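Local atomic coordinates of putative uncharacterized protein (Archaeoglobus fulgidus, PDB entry 4KPP), a protein that probably exchanges protons for calcium ions across the membrane, as a member of the sodium/calcium exchanger family. Residues L18-S23 against L221-A226. Sequence-based numbering, arbitrary orientation.
Sequences LPWLIS and LMSVEA
M222 meets W20 through its backbone, not its side chain: the indole NE1 of W20 donates to the carbonyl O of M222 over 3.0 Å, with an N-H...O angle of 175°. The acceptor lies practically in the indole plane, at the ring edge, so the N-H is used end-on; the donor stands tilted 34° from the carbonyl plane. M222 is the first residue to leave helical geometry after helix 202-221, and its side chain touches a bound oleic acid. S223 comes next, at the N-cap position of helix 224-237, though its hydroxyl makes no capping bond. OG instead hydrogen-bonds the backbone O of T219, one turn back in the preceding helix. OG of S223 also sits 3.1 Å from CD1 of W20, obliquely to the ring, while its 3.3 Å separation from NE1 of W20 has too poor an angle for a hydrogen bond. With A226 the chain returns to W20, and the CB of A226 packs 3.4 Å from CZ2 and 3.6 Å from CH2 of W20, an apolar contact at the benzo end of the indole. W20 CB already points at the other segment, and CG anti to the backbone N (chi1 178°) extends the ring further that way, while the nearest CA atoms, those of W20 and S223, remain 7.8 Å apart. A42 of helix 32-60 touches both W20 and S223. The contact thus joins the short helix 18-25 to the break between helices 202-221 and 224-237, far from the calcium site. Chemically, one nearly straight bond pairs the indole N-H with a carbonyl at the helix break, and together with the A226 methyl it probably restricts rotation of the ring.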
# COMPACT_ATOMS: atom_id res chain seq x y z
N LEU A 18 -0.10 -9.07 22.30
CA LEU A 18 -0.03 -10.12 23.32
C LEU A 18 -1.05 -11.26 23.20
O LEU A 18 -0.68 -12.42 23.38
CB LEU A 18 -0.07 -9.50 24.72
CG LEU A 18 1.25 -9.31 25.47
CD1 LEU A 18 2.44 -9.11 24.52
CD2 LEU A 18 1.15 -8.16 26.47
N PRO A 19 -2.33 -10.96 22.91
CA PRO A 19 -3.28 -12.07 22.83
C PRO A 19 -2.85 -13.14 21.82
O PRO A 19 -2.99 -14.33 22.09
CB PRO A 19 -4.58 -11.40 22.38
CG PRO A 19 -4.48 -10.01 22.93
CD PRO A 19 -3.02 -9.65 22.81
N TRP A 20 -2.30 -12.71 20.69
CA TRP A 20 -1.79 -13.66 19.71
C TRP A 20 -0.42 -14.23 20.10
O TRP A 20 -0.19 -15.43 19.96
CB TRP A 20 -1.73 -13.05 18.31
CG TRP A 20 -1.15 -14.01 17.32
CD1 TRP A 20 -0.01 -13.85 16.59
CD2 TRP A 20 -1.67 -15.30 16.98
NE1 TRP A 20 0.21 -14.95 15.80
CE2 TRP A 20 -0.80 -15.86 16.02
CE3 TRP A 20 -2.79 -16.03 17.38
CZ2 TRP A 20 -1.01 -17.12 15.46
CZ3 TRP A 20 -3.00 -17.29 16.82
CH2 TRP A 20 -2.11 -17.81 15.87
N LEU A 21 0.48 -13.38 20.58
CA LEU A 21 1.82 -13.82 20.96
C LEU A 21 1.80 -14.81 22.12
O LEU A 21 2.54 -15.80 22.12
CB LEU A 21 2.72 -12.62 21.30
CG LEU A 21 3.28 -11.86 20.10
CD1 LEU A 21 4.15 -10.70 20.55
CD2 LEU A 21 4.05 -12.79 19.17
N ILE A 22 0.95 -14.55 23.11
CA ILE A 22 0.78 -15.47 24.23
C ILE A 22 0.22 -16.80 23.73
O ILE A 22 0.66 -17.87 24.17
CB ILE A 22 -0.15 -14.86 25.30
CG1 ILE A 22 0.54 -13.68 25.98
CG2 ILE A 22 -0.56 -15.91 26.32
CD1 ILE A 22 -0.39 -12.78 26.75
N SER A 23 -0.74 -16.73 22.81
CA SER A 23 -1.33 -17.92 22.22
C SER A 23 -0.29 -18.75 21.47
O SER A 23 -0.33 -19.98 21.50
CB SER A 23 -2.47 -17.54 21.27
OG SER A 23 -3.48 -16.81 21.95
N LEU A 221 5.70 -11.39 11.07
CA LEU A 221 6.12 -12.65 10.47
C LEU A 221 5.54 -13.86 11.20
O LEU A 221 5.36 -14.93 10.60
CB LEU A 221 7.65 -12.74 10.39
CG LEU A 221 8.34 -11.63 9.58
CD1 LEU A 221 9.85 -11.76 9.64
CD2 LEU A 221 7.84 -11.62 8.14
N MET A 222 5.26 -13.70 12.49
CA MET A 222 4.67 -14.78 13.29
C MET A 222 3.14 -14.73 13.28
O MET A 222 2.49 -15.49 14.00
CB MET A 222 5.18 -14.71 14.73
CG MET A 222 6.68 -14.87 14.88
SD MET A 222 7.27 -16.50 14.41
CE MET A 222 6.42 -17.51 15.62
N SER A 223 2.57 -13.85 12.46
CA SER A 223 1.13 -13.65 12.46
C SER A 223 0.45 -13.84 11.10
O SER A 223 -0.71 -14.24 11.03
CB SER A 223 0.79 -12.26 13.02
OG SER A 223 1.25 -12.12 14.35
N VAL A 224 1.17 -13.54 10.02
CA VAL A 224 0.54 -13.50 8.69
C VAL A 224 -0.03 -14.82 8.20
O VAL A 224 -1.10 -14.84 7.59
CB VAL A 224 1.48 -12.93 7.61
CG1 VAL A 224 1.54 -11.41 7.71
CG2 VAL A 224 2.87 -13.56 7.70
N GLU A 225 0.67 -15.92 8.46
CA GLU A 225 0.19 -17.23 8.05
C GLU A 225 -1.14 -17.56 8.74
O GLU A 225 -2.10 -17.93 8.08
CB GLU A 225 1.22 -18.32 8.36
CG GLU A 225 0.74 -19.73 8.05
CD GLU A 225 1.80 -20.78 8.31
OE1 GLU A 225 2.84 -20.45 8.93
OE2 GLU A 225 1.60 -21.94 7.90
N ALA A 226 -1.17 -17.41 10.06
CA ALA A 226 -2.38 -17.70 10.81
C ALA A 226 -3.51 -16.76 10.41
O ALA A 226 -4.67 -17.18 10.30
CB ALA A 226 -2.11 -17.60 12.30